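Local coordinates for protein blood group a-and b-cleaving endo-beta-galactosidase (Streptococcus pneumoniae, PDB 2YGL) that probably recognises host glycans through tandem family 51 carbohydrate-binding modules belonging to an endo-beta-galactosidase that cleaves blood group A and B antigens, at residues A[202-206]-A[207-211]; A[216-219]-A[220-224]; A[124-127]-A[128-132]; A[31-34]-A[35-38]. All blocks are in the same frame, centred on the assembly; numbering follows the deposited sequence.

Contact 1: A[202-206]-A[207-211]; sequences HGDDD and KSKTV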
loop_
_atom_site.group_PDB
_atom_site.type_symbol
_atom_site.label_atom_id
_atom_site.label_comp_id
_atom_site.label_asym_id
_atom_site.label_seq_id
_atom_site.Cartn_x
_atom_site.Cartn_y
_atom_site.Cartn_z
ATOM N N HIS A 202 25.753 26.317 1.665
ATOM C CA HIS A 202 26.609 25.262 1.128
ATOM C C HIS A 202 28.026 25.400 1.689
ATOM O O HIS A 202 28.366 26.420 2.298
ATOM C CB HIS A 202 26.631 25.308 -0.406
ATOM C CG HIS A 202 27.112 26.610 -0.963
ATOM N ND1 HIS A 202 26.256 27.564 -1.470
ATOM C CD2 HIS A 202 28.359 27.124 -1.078
ATOM C CE1 HIS A 202 26.957 28.608 -1.877
ATOM N NE2 HIS A 202 28.235 28.367 -1.649
ATOM N N GLY A 203 28.846 24.377 1.471
ATOM C CA GLY A 203 30.210 24.360 1.993
ATOM C C GLY A 203 31.275 24.940 1.080
ATOM O O GLY A 203 32.450 24.960 1.444
ATOM N N ASP A 204 30.873 25.410 -0.101
ATOM C CA ASP A 204 31.807 25.997 -1.067
ATOM C C ASP A 204 32.151 27.435 -0.677
ATOM O O ASP A 204 31.266 28.219 -0.329
ATOM C CB ASP A 204 31.220 25.948 -2.483
ATOM C CG ASP A 204 32.267 26.155 -3.564
ATOM O OD1 ASP A 204 32.720 27.300 -3.761
ATOM O OD2 ASP A 204 32.640 25.163 -4.220
ATOM N N ASP A 205 33.438 27.774 -0.741
ATOM C CA ASP A 205 33.922 29.094 -0.318
ATOM C C ASP A 205 33.394 30.244 -1.179
ATOM O O ASP A 205 33.243 31.366 -0.695
ATOM C CB ASP A 205 35.457 29.124 -0.262
ATOM C CG ASP A 205 36.014 28.472 0.996
ATOM O OD1 ASP A 205 35.255 28.289 1.974
ATOM O OD2 ASP A 205 37.219 28.147 1.013
ATOM N N ASP A 206 33.111 29.955 -2.447
ATOM C CA ASP A 206 32.584 30.943 -3.384
ATOM C C ASP A 206 31.088 31.148 -3.135
ATOM O O ASP A 206 30.265 30.319 -3.536
ATOM C CB ASP A 206 32.838 30.483 -4.825
ATOM C CG ASP A 206 32.594 31.574 -5.853
ATOM O OD1 ASP A 206 31.898 32.564 -5.549
ATOM O OD2 ASP A 206 33.107 31.435 -6.984
ATOM N N LYS A 207 30.743 32.258 -2.485
ATOM C CA LYS A 207 29.358 32.514 -2.076
ATOM C C LYS A 207 28.482 33.120 -3.180
ATOM O O LYS A 207 27.305 33.405 -2.957
ATOM C CB LYS A 207 29.307 33.349 -0.784
ATOM C CG LYS A 207 29.887 32.644 0.451
ATOM C CD LYS A 207 29.273 31.250 0.662
ATOM C CE LYS A 207 29.978 30.486 1.779
ATOM N NZ LYS A 207 29.589 29.042 1.804
ATOM N N SER A 208 29.057 33.307 -4.367
ATOM C CA SER A 208 28.273 33.661 -5.548
ATOM C C SER A 208 27.631 32.405 -6.140
ATOM O O SER A 208 26.681 32.493 -6.915
ATOM C CB SER A 208 29.138 34.364 -6.595
ATOM O OG SER A 208 30.103 33.479 -7.139
ATOM N N LYS A 209 28.159 31.240 -5.770
ATOM C CA LYS A 209 27.570 29.961 -6.168
ATOM C C LYS A 209 26.332 29.650 -5.332
ATOM O O LYS A 209 26.201 30.127 -4.204
ATOM C CB LYS A 209 28.597 28.831 -6.073
ATOM C CG LYS A 209 29.737 28.974 -7.071
ATOM C CD LYS A 209 30.704 27.810 -7.006
ATOM C CE LYS A 209 31.821 27.994 -8.021
ATOM N NZ LYS A 209 32.825 26.898 -7.951
ATOM N N THR A 210 25.416 28.870 -5.900
ATOM C CA THR A 210 24.169 28.522 -5.221
ATOM C C THR A 210 23.881 27.021 -5.296
ATOM O O THR A 210 24.330 26.332 -6.219
ATOM C CB THR A 210 22.957 29.295 -5.805
ATOM O OG1 THR A 210 22.896 29.092 -7.220
ATOM C CG2 THR A 210 23.063 30.791 -5.520
ATOM N N VAL A 211 23.141 26.526 -4.306
ATOM C CA VAL A 211 22.592 25.169 -4.323
ATOM C C VAL A 211 21.868 24.971 -5.657
ATOM O O VAL A 211 21.147 25.857 -6.117
ATOM C CB VAL A 211 21.661 24.928 -3.099
ATOM C CG1 VAL A 211 20.839 23.647 -3.246
ATOM C CG2 VAL A 211 22.486 24.882 -1.806
HETATM O O HOH W 1 26.716 29.220 1.977
HETATM O O HOH W 2 34.475 27.783 -5.649
HETATM O O HOH W 3 32.361 24.434 -6.787
HETATM O O HOH W 4 34.801 29.428 -7.675
#
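Lys207 starts with CG opposite its own carbonyl carbon and then bends at the next bond (chi2 -52°), which folds the chain back along the loop and carries NZ to within 2.8 Å of Asp204 O, where it donates a hydrogen bond. Asp206 takes another course: its CG lies anti to the backbone N (chi1 -168°), and the carboxylate thereby comes up beside Ser208. The loop between strands 199-200 and 212-213 makes two successive turns here, which share Asp206. First comes an Asx turn, in which Asp204 OD1 accepts from Asp206 N (3.0 Å) through its anti lone pair. A type I beta turn from Asp206 to Lys209 follows, closed by Lys209 N donating to Asp206 O at 3.2 Å. Aspartate suits the head of this turn because its short carboxylate reaches the backbone ahead: OD1 is gripped twice, by Ser208 N and, at 2.6 Å, by Ser208 OG, both from the same face of its plane. Extended Lys209 crosses Asp206 at about a right angle. Its NZ stops 4.1 Å from Asp204 OD2, too far for a salt bridge, and two waters link the ammonium to the two carboxylate oxygens instead. The buried ring of His202 meets Phe217 of helix 217-221, while over one of its faces lies a water that accepts from His202 N and, at 2.9 Å, from Lys207 NZ.

Contact 2: A[216-219]-A[220-224]; sequences PFTP and GNNGS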
loop_
_atom_site.group_PDB
_atom_site.type_symbol
_atom_site.label_atom_id
_atom_site.label_comp_id
_atom_site.label_asym_id
_atom_site.label_seq_id
_atom_site.Cartn_x
_atom_site.Cartn_y
_atom_site.Cartn_z
ATOM N N PRO A 216 24.091 18.452 -10.078
ATOM C CA PRO A 216 25.079 18.490 -8.995
ATOM C C PRO A 216 25.640 19.903 -8.835
ATOM O O PRO A 216 25.613 20.686 -9.786
ATOM C CB PRO A 216 26.168 17.517 -9.467
ATOM C CG PRO A 216 25.974 17.395 -10.943
ATOM C CD PRO A 216 24.505 17.559 -11.174
ATOM N N PHE A 217 26.135 20.218 -7.639
ATOM C CA PHE A 217 26.546 21.578 -7.291
ATOM C C PHE A 217 27.603 22.189 -8.223
ATOM O O PHE A 217 27.362 23.235 -8.835
ATOM C CB PHE A 217 27.022 21.634 -5.831
ATOM C CG PHE A 217 27.335 23.020 -5.344
ATOM C CD1 PHE A 217 28.610 23.555 -5.500
ATOM C CD2 PHE A 217 26.353 23.793 -4.725
ATOM C CE1 PHE A 217 28.910 24.836 -5.042
ATOM C CE2 PHE A 217 26.643 25.082 -4.265
ATOM C CZ PHE A 217 27.923 25.603 -4.424
ATOM N N THR A 218 28.767 21.546 -8.321
ATOM C CA THR A 218 29.893 22.122 -9.065
ATOM C C THR A 218 29.623 22.247 -10.571
ATOM O O THR A 218 29.740 23.344 -11.112
ATOM C CB THR A 218 31.241 21.419 -8.736
ATOM O OG1 THR A 218 31.579 21.684 -7.371
ATOM C CG2 THR A 218 32.376 21.931 -9.629
ATOM N N PRO A 219 29.244 21.138 -11.249
ATOM C CA PRO A 219 28.916 21.273 -12.673
ATOM C C PRO A 219 27.784 22.273 -12.940
ATOM O O PRO A 219 27.855 23.036 -13.904
ATOM C CB PRO A 219 28.499 19.857 -13.074
ATOM C CG PRO A 219 29.248 18.979 -12.132
ATOM C CD PRO A 219 29.242 19.721 -10.830
ATOM N N GLY A 220 26.767 22.281 -12.080
ATOM C CA GLY A 220 25.661 23.232 -12.196
ATOM C C GLY A 220 26.109 24.682 -12.114
ATOM O O GLY A 220 25.704 25.512 -12.933
ATOM N N ASN A 221 26.948 24.988 -11.129
ATOM C CA ASN A 221 27.519 26.331 -10.991
ATOM C C ASN A 221 28.567 26.673 -12.064
ATOM O O ASN A 221 28.941 27.835 -12.226
ATOM C CB ASN A 221 28.091 26.538 -9.582
ATOM C CG ASN A 221 27.006 26.749 -8.535
ATOM O OD1 ASN A 221 26.393 27.814 -8.464
ATOM N ND2 ASN A 221 26.775 25.736 -7.710
ATOM N N ASN A 222 29.031 25.662 -12.794
ATOM C CA ASN A 222 29.945 25.880 -13.921
ATOM C C ASN A 222 29.221 26.033 -15.266
ATOM O O ASN A 222 29.862 26.198 -16.308
ATOM C CB ASN A 222 30.990 24.759 -14.003
ATOM C CG ASN A 222 32.082 24.890 -12.949
ATOM O OD1 ASN A 222 32.236 25.933 -12.306
ATOM N ND2 ASN A 222 32.855 23.823 -12.772
ATOM N N GLY A 223 27.890 25.971 -15.233
ATOM C CA GLY A 223 27.069 26.185 -16.423
ATOM C C GLY A 223 26.552 24.931 -17.102
ATOM O O GLY A 223 25.824 25.019 -18.094
ATOM N N SER A 224 26.924 23.766 -16.581
ATOM C CA SER A 224 26.469 22.496 -17.140
ATOM C C SER A 224 25.127 22.069 -16.551
ATOM O O SER A 224 24.825 22.354 -15.388
ATOM C CB SER A 224 27.519 21.405 -16.936
ATOM O OG SER A 224 28.667 21.668 -17.724
HETATM O O HOH W 5 31.216 25.272 -9.876
#
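Backbone bonds first join Pro216 to Gly220 and Phe217 to Asn221. Gly220 N donates to Pro216 O at 3.0 Å and Asn221 N to Phe217 O at 2.9 Å, which makes one short helical turn. Pro216 holds the N-cap position; Pro219, in the first turn, costs the helix little, since an N-H there would have no helical carbonyl behind it. The helix ends in a Schellman motif, where Gly223 supplies the positive phi (100°) that glycine adopts readily, Ser224 N returns to Pro219 O at 2.9 Å and Gly223 N donates to Gly220 O. Bonds from side chains come next. Asn221 ND2 reaches the same Phe217 O at 2.8 Å, from above the carbonyl plane, so one oxygen takes both the backbone and the amide of a single residue; ND2 also donates to Thr210 O in the preceding loop. Among the non-bonded contacts, Asn221 ND2 stands 3.3 Å above the centre of the Phe217 ring, with ring and amide planes 52° apart. Thr218 OG1 lies at the edge of that ring, in its plane, and is hydrogen-bonded to Glu342. Thr218 CG2 runs alongside the amide of Asn222, 3.7 Å from ND2. Water supplies the last link: one molecule donates to Thr218 O and, weakly, to Asn222 OD1.

Contact 3: A[124-127]-A[128-132]; sequences EGFR and YNTQA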
loop_
_atom_site.group_PDB
_atom_site.type_symbol
_atom_site.label_atom_id
_atom_site.label_comp_id
_atom_site.label_asym_id
_atom_site.label_seq_id
_atom_site.Cartn_x
_atom_site.Cartn_y
_atom_site.Cartn_z
ATOM N N GLU A 124 -27.413 -21.784 16.208
ATOM C CA GLU A 124 -28.340 -22.677 15.512
ATOM C C GLU A 124 -28.235 -22.531 13.988
ATOM O O GLU A 124 -28.827 -23.310 13.235
ATOM C CB GLU A 124 -29.783 -22.480 16.021
ATOM C CG GLU A 124 -30.431 -21.107 15.752
ATOM C CD GLU A 124 -29.848 -19.972 16.590
ATOM O OE1 GLU A 124 -28.793 -19.424 16.201
ATOM O OE2 GLU A 124 -30.447 -19.621 17.635
ATOM N N GLY A 125 -27.467 -21.536 13.549
ATOM C CA GLY A 125 -27.180 -21.333 12.130
ATOM C C GLY A 125 -28.133 -20.387 11.426
ATOM O O GLY A 125 -28.667 -19.462 12.038
ATOM N N PHE A 126 -28.339 -20.619 10.130
ATOM C CA PHE A 126 -29.231 -19.785 9.323
ATOM C C PHE A 126 -30.443 -20.557 8.828
ATOM O O PHE A 126 -30.331 -21.709 8.407
ATOM C CB PHE A 126 -28.487 -19.167 8.132
ATOM C CG PHE A 126 -27.467 -18.130 8.521
ATOM C CD1 PHE A 126 -26.160 -18.502 8.831
ATOM C CD2 PHE A 126 -27.811 -16.782 8.575
ATOM C CE1 PHE A 126 -25.215 -17.546 9.192
ATOM C CE2 PHE A 126 -26.871 -15.817 8.936
ATOM C CZ PHE A 126 -25.572 -16.198 9.242
ATOM N N ARG A 127 -31.597 -19.900 8.894
ATOM C CA ARG A 127 -32.837 -20.390 8.300
ATOM C C ARG A 127 -33.258 -19.425 7.193
ATOM O O ARG A 127 -32.610 -18.397 6.983
ATOM C CB ARG A 127 -33.942 -20.497 9.359
ATOM C CG ARG A 127 -33.605 -21.369 10.567
ATOM C CD ARG A 127 -33.544 -22.849 10.211
ATOM N NE ARG A 127 -33.307 -23.687 11.390
ATOM C CZ ARG A 127 -32.107 -23.977 11.888
ATOM N NH1 ARG A 127 -30.998 -23.505 11.319
ATOM N NH2 ARG A 127 -32.013 -24.746 12.963
ATOM N N TYR A 128 -34.347 -19.754 6.499
ATOM C CA TYR A 128 -34.820 -18.971 5.357
ATOM C C TYR A 128 -35.106 -17.513 5.724
ATOM O O TYR A 128 -34.939 -16.619 4.896
ATOM C CB TYR A 128 -36.078 -19.612 4.753
ATOM C CG TYR A 128 -37.359 -19.188 5.434
ATOM C CD1 TYR A 128 -37.758 -19.775 6.635
ATOM C CD2 TYR A 128 -38.157 -18.177 4.893
ATOM C CE1 TYR A 128 -38.924 -19.377 7.275
ATOM C CE2 TYR A 128 -39.325 -17.770 5.527
ATOM C CZ TYR A 128 -39.701 -18.377 6.716
ATOM O OH TYR A 128 -40.851 -17.981 7.351
ATOM N N ASN A 129 -35.540 -17.287 6.964
ATOM C CA ASN A 129 -35.899 -15.953 7.434
ATOM C C ASN A 129 -34.902 -15.354 8.432
ATOM O O ASN A 129 -35.204 -14.356 9.092
ATOM C CB ASN A 129 -37.319 -15.953 8.024
ATOM C CG ASN A 129 -37.434 -16.793 9.288
ATOM O OD1 ASN A 129 -36.732 -17.793 9.453
ATOM N ND2 ASN A 129 -38.332 -16.393 10.185
ATOM N N THR A 130 -33.721 -15.963 8.543
ATOM C CA THR A 130 -32.658 -15.398 9.374
ATOM C C THR A 130 -32.085 -14.167 8.680
ATOM O O THR A 130 -31.654 -14.238 7.523
ATOM C CB THR A 130 -31.527 -16.405 9.657
ATOM O OG1 THR A 130 -32.085 -17.623 10.152
ATOM C CG2 THR A 130 -30.557 -15.847 10.694
ATOM N N GLN A 131 -32.097 -13.043 9.392
ATOM C CA GLN A 131 -31.596 -11.783 8.858
ATOM C C GLN A 131 -30.086 -11.847 8.626
ATOM O O GLN A 131 -29.377 -12.590 9.309
ATOM C CB GLN A 131 -31.968 -10.619 9.782
ATOM C CG GLN A 131 -33.475 -10.361 9.867
ATOM C CD GLN A 131 -33.834 -9.178 10.747
ATOM O OE1 GLN A 131 -33.011 -8.686 11.525
ATOM N NE2 GLN A 131 -35.072 -8.709 10.623
ATOM N N ALA A 132 -29.612 -11.077 7.649
ATOM C CA ALA A 132 -28.214 -11.122 7.213
ATOM C C ALA A 132 -27.228 -10.701 8.300
ATOM O O ALA A 132 -27.519 -9.814 9.101
ATOM C CB ALA A 132 -28.027 -10.260 5.976
HETATM O O HOH W 6 -30.684 -16.527 6.194
#
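CB of Arg127 rests 3.5 Å from Thr130 OG1, at the start of a type I beta turn that runs from Arg127 to Thr130 in the loop between strands 113-117 and 133-138. On the same CB bears Asn129 OD1, from 3.9 Å. Beyond CG, which still lies near the threonine hydroxyl, the chain bends (chi2 -70°) and leaves the turn, carrying CD and NE back along the preceding residues. At the tip NH1 donates to Glu124 O at 2.9 Å, with that oxygen tilted from the guanidinium plane, and makes a weak bond to Phe126 O. The length of arginine suits the place: bent back on itself, it brings NH1 between the carbonyls of Glu124 and Phe126, which flank Gly125, whose positive phi favours glycine. The arginine also touches Val102, one of the ligands of the calcium ion, and its side chain lies about 8 Å from the metal, so the turn borders that site without joining it.

Thr130 answers with both branches. Its torsion (chi1 -51°) places OG1 at the head of the turn, where it accepts from Arg127 N in a short, nearly straight bond of 2.6 Å, and sets CG2 against buried Phe126, 3.6 Å from CD2. A branched residue thus meets a polar and an apolar neighbour at once. The backbone closes the turn through Thr130 N donating to Arg127 O at 3.1 Å. One water donates to Arg127 O and to Thr130 O, each at 2.8 Å.

Contact 4: A[31-34]-A[35-38]; sequences DAPF and TTGN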
loop_
_atom_site.group_PDB
_atom_site.type_symbol
_atom_site.label_atom_id
_atom_site.label_comp_id
_atom_site.label_asym_id
_atom_site.label_seq_id
_atom_site.Cartn_x
_atom_site.Cartn_y
_atom_site.Cartn_z
ATOM N N ASP A 31 -22.348 -12.917 -8.924
ATOM C CA ASP A 31 -23.377 -11.872 -8.984
ATOM C C ASP A 31 -24.797 -12.420 -9.180
ATOM O O ASP A 31 -25.664 -11.760 -9.763
ATOM C CB ASP A 31 -23.018 -10.827 -10.051
ATOM C CG ASP A 31 -21.629 -10.247 -9.851
ATOM O OD1 ASP A 31 -21.191 -10.126 -8.687
ATOM O OD2 ASP A 31 -20.969 -9.913 -10.857
ATOM N N ALA A 32 -25.021 -13.627 -8.667
ATOM C CA ALA A 32 -26.317 -14.297 -8.737
ATOM C C ALA A 32 -26.406 -15.389 -7.672
ATOM O O ALA A 32 -25.377 -15.937 -7.261
ATOM C CB ALA A 32 -26.535 -14.896 -10.131
ATOM N N PRO A 33 -27.635 -15.707 -7.211
ATOM C CA PRO A 33 -27.838 -16.893 -6.374
ATOM C C PRO A 33 -27.454 -18.146 -7.159
ATOM O O PRO A 33 -27.491 -18.125 -8.395
ATOM C CB PRO A 33 -29.346 -16.884 -6.107
ATOM C CG PRO A 33 -29.772 -15.469 -6.330
ATOM C CD PRO A 33 -28.888 -14.955 -7.414
ATOM N N PHE A 34 -27.088 -19.219 -6.460
ATOM C CA PHE A 34 -26.579 -20.422 -7.127
ATOM C C PHE A 34 -27.564 -21.053 -8.110
ATOM O O PHE A 34 -27.237 -21.228 -9.281
ATOM C CB PHE A 34 -26.104 -21.471 -6.115
ATOM C CG PHE A 34 -25.522 -22.711 -6.748
ATOM C CD1 PHE A 34 -26.347 -23.769 -7.133
ATOM C CD2 PHE A 34 -24.151 -22.822 -6.959
ATOM C CE1 PHE A 34 -25.812 -24.920 -7.714
ATOM C CE2 PHE A 34 -23.606 -23.968 -7.542
ATOM C CZ PHE A 34 -24.436 -25.018 -7.920
ATOM N N THR A 35 -28.756 -21.402 -7.628
ATOM C CA THR A 35 -29.719 -22.159 -8.431
ATOM C C THR A 35 -30.346 -21.342 -9.565
ATOM O O THR A 35 -30.373 -21.802 -10.708
ATOM C CB THR A 35 -30.793 -22.843 -7.551
ATOM O OG1 THR A 35 -30.152 -23.792 -6.694
ATOM C CG2 THR A 35 -31.827 -23.579 -8.403
ATOM N N THR A 36 -30.830 -20.137 -9.254
ATOM C CA THR A 36 -31.400 -19.249 -10.276
ATOM C C THR A 36 -30.346 -18.816 -11.291
ATOM O O THR A 36 -30.626 -18.741 -12.489
ATOM C CB THR A 36 -32.046 -17.978 -9.670
ATOM O OG1 THR A 36 -31.058 -17.231 -8.950
ATOM C CG2 THR A 36 -33.201 -18.329 -8.742
ATOM N N GLY A 37 -29.140 -18.527 -10.801
ATOM C CA GLY A 37 -28.022 -18.131 -11.656
ATOM C C GLY A 37 -27.620 -19.222 -12.630
ATOM O O GLY A 37 -27.341 -18.942 -13.796
ATOM N N ASN A 38 -27.584 -20.467 -12.149
ATOM C CA ASN A 38 -27.286 -21.620 -13.004
ATOM C C ASN A 38 -28.353 -21.876 -14.074
ATOM O O ASN A 38 -28.047 -22.406 -15.141
ATOM C CB ASN A 38 -27.048 -22.882 -12.166
ATOM C CG ASN A 38 -25.597 -23.032 -11.737
ATOM O OD1 ASN A 38 -24.728 -23.357 -12.548
ATOM N ND2 ASN A 38 -25.331 -22.800 -10.455
#
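One face of the Phe34 ring carries the amide nitrogen of Asn38, which sits 3.3 Å above the plane, over the centre, with the two planes 55° apart. At the ring's edge, in plane, is Thr35 OG1, which is hydrogen-bonded to Glu160. The ring of His19 also meets it, the planes at about 55°. Phenylalanine suits the spot because its flat face lets the amide nitrogen lie close over it while the N-H groups bond to carbonyls, and the short reach of asparagine brings ND2 to the backbone: it donates to Phe34 O at 2.7 Å. Asn38 N donates to the same oxygen at 3.0 Å from the opposite face of the carbonyl plane, leaving Phe34 O held from two sides. The phenylalanine can lie under the amide because its CG stands anti to the backbone N (chi1 -178°).

These residues open a short helix with Pro33 at the N-cap position. Its carbonyl oxygen receives Gly37 N at 2.9 Å, while its ring carbons pack against the hydroxyl of Thr36, CB coming 3.3 Å from OG1. Gly37, with no side chain, allows Ala32 CB to settle 3.9 Å from its CA.

The loop 31-33 leads from strand 29-30 into helix 34-39. Asp31 bonds to Gly60 on strand 60-64 and makes a salt bridge with Lys59, Asn38 ND2 also donates to Thr27 O, and Glu160 comes from strand 160-171, which ties the helix to the sheet beside it.

How the contacts relate
From the N terminus the chain meets contact 4, then contact 3, contact 1 and contact 2; each closes before the next opens, so none nests or crosses. Contact 4 closes the short passage from strand 29-30 into helix 34-39, and contact 3 closes a loop before strand 133-138, their centres 19 Å apart in the first module. Contacts 1 and 2 lie in the second module and touch: the loop leading to strand 212-213 packs against helix 217-221. Contacts 4 and 2 are matching helix starts, sharing a proline, phenylalanine, threonine and asparagine in the same spacing, as expected of repeated domains, although their centres lie 69 Å apart.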